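Local coordinates for period circadian protein homolog 2 (Mus musculus, PDB 3GDI) that probably regulates transcription in the mammalian circadian clock, using its tandem PAS domains for interactions between proteins, at residues A[68-71]-A[72-76]; A[188-191]-A[192-196]. One frame throughout, in Å; residues are numbered along the deposited sequence.

Contact 1: residues A[68-71]-A[72-76]; sequences HDVS and VFHSY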
ATOM      1  N   HIS A  68     -17.432  -0.199   0.791  1.00 55.29           N
ATOM      2  CA  HIS A  68     -16.057  -0.041   0.328  1.00 54.93           C
ATOM      3  C   HIS A  68     -15.042  -0.189   1.453  1.00 54.27           C
ATOM      4  O   HIS A  68     -13.883  -0.513   1.207  1.00 54.89           O
ATOM      5  CB  HIS A  68     -15.846   1.334  -0.312  1.00 57.90           C
ATOM      6  CG  HIS A  68     -16.249   1.412  -1.752  1.00 63.00           C
ATOM      7  ND1 HIS A  68     -17.565   1.470  -2.160  1.00 66.35           N
ATOM      8  CD2 HIS A  68     -15.503   1.443  -2.882  1.00 64.06           C
ATOM      9  CE1 HIS A  68     -17.612   1.535  -3.479  1.00 65.69           C
ATOM     10  NE2 HIS A  68     -16.375   1.520  -3.941  1.00 65.64           N
ATOM     11  N   ASP A  69     -15.471   0.055   2.688  1.00 54.15           N
ATOM     12  CA  ASP A  69     -14.566  -0.021   3.825  1.00 51.97           C
ATOM     13  C   ASP A  69     -14.432  -1.405   4.441  1.00 51.97           C
ATOM     14  O   ASP A  69     -13.562  -1.633   5.284  1.00 55.71           O
ATOM     15  CB  ASP A  69     -14.985   0.991   4.889  1.00 52.52           C
ATOM     16  CG  ASP A  69     -15.009   2.414   4.357  1.00 54.33           C
ATOM     17  OD1 ASP A  69     -14.079   2.772   3.599  1.00 53.33           O
ATOM     18  OD2 ASP A  69     -15.943   3.179   4.700  1.00 54.72           O
ATOM     19  N   VAL A  70     -15.277  -2.335   4.016  1.00 50.23           N
ATOM     20  CA  VAL A  70     -15.235  -3.700   4.536  1.00 47.15           C
ATOM     21  C   VAL A  70     -13.885  -4.377   4.304  1.00 46.97           C
ATOM     22  O   VAL A  70     -13.303  -4.937   5.236  1.00 46.76           O
ATOM     23  CB  VAL A  70     -16.339  -4.560   3.899  1.00 46.59           C
ATOM     24  CG1 VAL A  70     -16.058  -6.026   4.141  1.00 44.81           C
ATOM     25  CG2 VAL A  70     -17.689  -4.172   4.475  1.00 46.02           C
ATOM     26  N   SER A  71     -13.399  -4.333   3.063  1.00 46.58           N
ATOM     27  CA  SER A  71     -12.113  -4.940   2.713  1.00 47.01           C
ATOM     28  C   SER A  71     -11.013  -4.295   3.550  1.00 47.92           C
ATOM     29  O   SER A  71     -10.047  -4.957   3.953  1.00 49.16           O
ATOM     30  CB  SER A  71     -11.810  -4.749   1.221  1.00 47.36           C
ATOM     31  OG  SER A  71     -11.494  -3.399   0.915  1.00 45.98           O
ATOM     32  N   VAL A  72     -11.171  -2.999   3.816  1.00 46.78           N
ATOM     33  CA  VAL A  72     -10.215  -2.248   4.624  1.00 46.79           C
ATOM     34  C   VAL A  72     -10.195  -2.795   6.054  1.00 47.27           C
ATOM     35  O   VAL A  72      -9.136  -3.100   6.596  1.00 46.97           O
ATOM     36  CB  VAL A  72     -10.588  -0.744   4.642  1.00 46.86           C
ATOM     37  CG1 VAL A  72      -9.648   0.035   5.552  1.00 44.45           C
ATOM     38  CG2 VAL A  72     -10.536  -0.195   3.223  1.00 45.96           C
ATOM     39  N   PHE A  73     -11.380  -2.920   6.647  1.00 48.43           N
ATOM     40  CA  PHE A  73     -11.541  -3.429   8.008  1.00 49.34           C
ATOM     41  C   PHE A  73     -10.881  -4.791   8.202  1.00 49.75           C
ATOM     42  O   PHE A  73     -10.221  -5.023   9.198  1.00 50.94           O
ATOM     43  CB  PHE A  73     -13.040  -3.519   8.349  1.00 48.42           C
ATOM     44  CG  PHE A  73     -13.334  -4.219   9.649  1.00 46.43           C
ATOM     45  CD1 PHE A  73     -13.435  -5.606   9.704  1.00 46.67           C
ATOM     46  CD2 PHE A  73     -13.497  -3.493  10.821  1.00 45.50           C
ATOM     47  CE1 PHE A  73     -13.693  -6.258  10.908  1.00 44.68           C
ATOM     48  CE2 PHE A  73     -13.753  -4.130  12.024  1.00 44.80           C
ATOM     49  CZ  PHE A  73     -13.853  -5.520  12.068  1.00 45.65           C
ATOM     50  N   HIS A  74     -11.075  -5.694   7.252  1.00 51.84           N
ATOM     51  CA  HIS A  74     -10.490  -7.028   7.333  1.00 53.62           C
ATOM     52  C   HIS A  74      -8.974  -6.958   7.247  1.00 56.81           C
ATOM     53  O   HIS A  74      -8.259  -7.662   7.964  1.00 57.25           O
ATOM     54  CB  HIS A  74     -11.032  -7.897   6.199  1.00 51.96           C
ATOM     55  CG  HIS A  74     -12.444  -8.347   6.412  1.00 52.76           C
ATOM     56  ND1 HIS A  74     -13.345  -8.488   5.377  1.00 51.01           N
ATOM     57  CD2 HIS A  74     -13.107  -8.699   7.541  1.00 51.13           C
ATOM     58  CE1 HIS A  74     -14.502  -8.906   5.860  1.00 50.99           C
ATOM     59  NE2 HIS A  74     -14.384  -9.043   7.170  1.00 51.34           N
ATOM     60  N   SER A  75      -8.485  -6.100   6.361  1.00 59.33           N
ATOM     61  CA  SER A  75      -7.047  -5.936   6.183  1.00 60.02           C
ATOM     62  C   SER A  75      -6.343  -5.500   7.470  1.00 59.95           C
ATOM     63  O   SER A  75      -5.313  -6.059   7.833  1.00 62.09           O
ATOM     64  CB  SER A  75      -6.768  -4.922   5.077  1.00 58.44           C
ATOM     65  OG  SER A  75      -5.407  -4.546   5.092  1.00 59.80           O
ATOM     66  N   TYR A  76      -6.903  -4.513   8.158  1.00 58.91           N
ATOM     67  CA  TYR A  76      -6.308  -4.005   9.387  1.00 60.11           C
ATOM     68  C   TYR A  76      -6.665  -4.808  10.632  1.00 61.04           C
ATOM     69  O   TYR A  76      -6.176  -4.516  11.718  1.00 61.98           O
ATOM     70  CB  TYR A  76      -6.712  -2.542   9.597  1.00 61.69           C
ATOM     71  CG  TYR A  76      -5.963  -1.545   8.729  1.00 63.56           C
ATOM     72  CD1 TYR A  76      -4.655  -1.148   9.047  1.00 63.85           C
ATOM     73  CD2 TYR A  76      -6.560  -0.988   7.596  1.00 63.99           C
ATOM     74  CE1 TYR A  76      -3.963  -0.216   8.262  1.00 62.10           C
ATOM     75  CE2 TYR A  76      -5.875  -0.054   6.801  1.00 65.39           C
ATOM     76  CZ  TYR A  76      -4.576   0.325   7.144  1.00 64.05           C
ATOM     77  OH  TYR A  76      -3.900   1.232   6.360  1.00 61.65           O
TER

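Contact 2: residues A[188-191]-A[192-196]; sequences LGYL and PQDLI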
ATOM      1  N   LEU A 188      -9.490  16.883   4.941  1.00 45.19           N
ATOM      2  CA  LEU A 188      -9.903  16.633   3.562  1.00 42.86           C
ATOM      3  C   LEU A 188     -11.276  16.010   3.384  1.00 41.79           C
ATOM      4  O   LEU A 188     -11.939  16.255   2.386  1.00 42.42           O
ATOM      5  CB  LEU A 188      -8.870  15.751   2.861  1.00 41.01           C
ATOM      6  CG  LEU A 188      -7.468  16.335   2.700  1.00 40.74           C
ATOM      7  CD1 LEU A 188      -6.644  15.353   1.905  1.00 40.24           C
ATOM      8  CD2 LEU A 188      -7.521  17.694   2.002  1.00 36.80           C
ATOM      9  N   GLY A 189     -11.707  15.203   4.341  1.00 42.56           N
ATOM     10  CA  GLY A 189     -13.005  14.564   4.208  1.00 44.45           C
ATOM     11  C   GLY A 189     -12.891  13.140   3.680  1.00 45.53           C
ATOM     12  O   GLY A 189     -13.827  12.344   3.815  1.00 45.90           O
ATOM     13  N   TYR A 190     -11.751  12.813   3.075  1.00 42.95           N
ATOM     14  CA  TYR A 190     -11.543  11.467   2.557  1.00 42.33           C
ATOM     15  C   TYR A 190     -10.895  10.597   3.612  1.00 40.94           C
ATOM     16  O   TYR A 190     -10.200  11.099   4.489  1.00 40.10           O
ATOM     17  CB  TYR A 190     -10.592  11.460   1.358  1.00 42.04           C
ATOM     18  CG  TYR A 190     -11.030  12.224   0.142  1.00 40.84           C
ATOM     19  CD1 TYR A 190     -10.435  13.443  -0.187  1.00 40.44           C
ATOM     20  CD2 TYR A 190     -11.991  11.702  -0.720  1.00 40.23           C
ATOM     21  CE1 TYR A 190     -10.782  14.118  -1.353  1.00 43.69           C
ATOM     22  CE2 TYR A 190     -12.350  12.369  -1.889  1.00 41.12           C
ATOM     23  CZ  TYR A 190     -11.742  13.571  -2.202  1.00 45.00           C
ATOM     24  OH  TYR A 190     -12.074  14.214  -3.376  1.00 48.83           O
ATOM     25  N   LEU A 191     -11.125   9.291   3.522  1.00 41.33           N
ATOM     26  CA  LEU A 191     -10.474   8.346   4.423  1.00 41.43           C
ATOM     27  C   LEU A 191      -9.255   7.865   3.614  1.00 41.49           C
ATOM     28  O   LEU A 191      -9.302   7.812   2.379  1.00 42.19           O
ATOM     29  CB  LEU A 191     -11.412   7.195   4.765  1.00 41.64           C
ATOM     30  CG  LEU A 191     -12.682   7.616   5.522  1.00 44.45           C
ATOM     31  CD1 LEU A 191     -13.403   6.359   6.039  1.00 43.00           C
ATOM     32  CD2 LEU A 191     -12.320   8.538   6.695  1.00 40.56           C
ATOM     33  N   PRO A 192      -8.148   7.521   4.287  1.00 41.19           N
ATOM     34  CA  PRO A 192      -6.959   7.075   3.548  1.00 41.82           C
ATOM     35  C   PRO A 192      -7.199   6.198   2.327  1.00 43.28           C
ATOM     36  O   PRO A 192      -6.604   6.422   1.278  1.00 45.79           O
ATOM     37  CB  PRO A 192      -6.139   6.368   4.615  1.00 40.75           C
ATOM     38  CG  PRO A 192      -6.469   7.165   5.858  1.00 40.06           C
ATOM     39  CD  PRO A 192      -7.972   7.311   5.736  1.00 40.90           C
ATOM     40  N   GLN A 193      -8.089   5.221   2.453  1.00 43.03           N
ATOM     41  CA  GLN A 193      -8.367   4.292   1.370  1.00 41.46           C
ATOM     42  C   GLN A 193      -9.033   4.881   0.142  1.00 44.31           C
ATOM     43  O   GLN A 193      -9.048   4.237  -0.913  1.00 46.48           O
ATOM     44  CB  GLN A 193      -9.209   3.116   1.878  1.00 39.78           C
ATOM     45  CG  GLN A 193     -10.545   3.488   2.501  1.00 39.50           C
ATOM     46  CD  GLN A 193     -10.473   3.659   4.025  1.00 40.93           C
ATOM     47  OE1 GLN A 193     -11.476   3.510   4.716  1.00 41.57           O
ATOM     48  NE2 GLN A 193      -9.287   3.970   4.545  1.00 38.62           N
ATOM     49  N   ASP A 194      -9.592   6.085   0.265  1.00 44.21           N
ATOM     50  CA  ASP A 194     -10.247   6.713  -0.874  1.00 44.42           C
ATOM     51  C   ASP A 194      -9.231   7.304  -1.840  1.00 44.91           C
ATOM     52  O   ASP A 194      -9.491   7.405  -3.035  1.00 45.11           O
ATOM     53  CB  ASP A 194     -11.181   7.833  -0.432  1.00 46.49           C
ATOM     54  CG  ASP A 194     -12.242   7.365   0.531  1.00 49.62           C
ATOM     55  OD1 ASP A 194     -12.667   6.193   0.432  1.00 49.75           O
ATOM     56  OD2 ASP A 194     -12.665   8.186   1.378  1.00 51.15           O
ATOM     57  N   LEU A 195      -8.075   7.683  -1.303  1.00 45.59           N
ATOM     58  CA  LEU A 195      -7.003   8.305  -2.076  1.00 43.87           C
ATOM     59  C   LEU A 195      -5.837   7.392  -2.446  1.00 43.18           C
ATOM     60  O   LEU A 195      -5.134   7.661  -3.413  1.00 42.63           O
ATOM     61  CB  LEU A 195      -6.462   9.518  -1.311  1.00 41.91           C
ATOM     62  CG  LEU A 195      -7.447  10.680  -1.241  1.00 40.56           C
ATOM     63  CD1 LEU A 195      -7.021  11.736  -0.230  1.00 39.19           C
ATOM     64  CD2 LEU A 195      -7.539  11.267  -2.635  1.00 43.59           C
ATOM     65  N   ILE A 196      -5.621   6.322  -1.690  1.00 42.42           N
ATOM     66  CA  ILE A 196      -4.510   5.433  -1.999  1.00 43.98           C
ATOM     67  C   ILE A 196      -4.672   4.792  -3.374  1.00 44.90           C
ATOM     68  O   ILE A 196      -5.715   4.223  -3.674  1.00 45.99           O
ATOM     69  CB  ILE A 196      -4.360   4.323  -0.935  1.00 44.08           C
ATOM     70  CG1 ILE A 196      -3.929   4.930   0.398  1.00 45.98           C
ATOM     71  CG2 ILE A 196      -3.305   3.325  -1.366  1.00 43.02           C
ATOM     72  CD1 ILE A 196      -3.817   3.911   1.522  1.00 46.99           C
TER

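Contact 1: residues A[68-71]-A[72-76]
In the first PAS domain, Val-70 and His-74 sit one turn apart on the short helix 70-76. The contact is local and follows alpha-helical i to i+4 bonding. Phe-73 N donates to Asp-69 O at 2.9 Å, with an N-H...O angle of 163°. His-74 N reaches Val-70 O at 3.1 Å in much the same way. The third bond, Ser-75 N to Ser-71 O, is also 3.1 Å, but its donor is tilted 29° from the carbonyl plane. Together they tie the first turn to the second.

The side chains add less. Val-70 and His-74 lie side by side and point the same way. Val-70 CG1 stands anti to its own N (chi1 164°) and touches His-74 CE1 at 3.7 Å. The methyl thus meets the CE1/ND1 corner of the imidazole, while Val-62 of the preceding loop touches both residues. Val-72 CB sits 3.2 Å from Asp-69 O. Its CG2 branch, beside the backbone N, turns back toward the carbonyls of His-68 and Asp-69.

Phe-73 is buried and its ring leads away from the first turn, toward Val-62, Leu-65 and the strand residues Phe-104 and Cys-106. This packs the helix against strand 104-108 of the PAS sheet. Asp-69, also buried, spends its carboxylate on Arg-107: Asp-69 OD1 forms a salt bridge with Arg-107 NH2. The side chain of Asp-69 also touches Cys-106 of the same strand. On the exposed side, Ser-71 OG lies 4.1 Å from Val-72 CG2.

Contact 2: residues A[188-191]-A[192-196]
Leu-191 and Asp-194 make the tight part of this contact, where the chain turns into the short, weakly bonded helix 192-195. Two bonds join them. The bond from Leu-191 N to Asp-194 OD2, 2.9 Å, is nearly straight (170°) and meets the oxygen from above the carboxylate plane. Asp-194 N returns a bond to Leu-191 O at 2.7 Å. The carboxylate reaches back because Asp-194 CG lies beside its own N (chi1 -58°). Its other oxygen, OD1, forms a salt bridge with Arg-107. With an alanine in place of Asp-194, the N-H of Leu-191 would probably lose its acceptor and Arg-107 one of its two carboxylate partners, leaving the backbone bond to hold the turn. Leu-191 CB also packs on Pro-192 CD at 3.6 Å.

The other side is looser and mostly apolar. Leu-195 crosses Tyr-190 at about a right angle, with CD2 over one ring face and CD1 3.8 Å from Tyr-190 CD1. Leu-188 CD1 only just meets Leu-195 CD1, at 4.2 Å. Tyr-190 is partly exposed, whereas both leucines are buried.

Gly-189 has positive phi where helix 184-188 ends, which lets the chain turn toward Tyr-190. A Leu-Gly-Tyr sequence linking two short helices in this way is characteristic of the PAS fold, here that of the second domain.

How the contacts relate
Contact 1 belongs to the first PAS domain and contact 2 to the second. They come in series along the chain, with centres about 13 Å apart. Their edges meet, so the pair marks a place where the two domains touch. Val-72 CG2 packs on Gln-193 CG at 3.8 Å, and Asp-69 OD2 lies 4.3 Å from Leu-191 CD1. Arg-107 binds the two together: its NH2 forms salt bridges with both Asp-69 and Asp-194. It sits on strand 104-108, at the edge of the first sheet. Leu-191 and Pro-192 also touch Phe-105 of that strand.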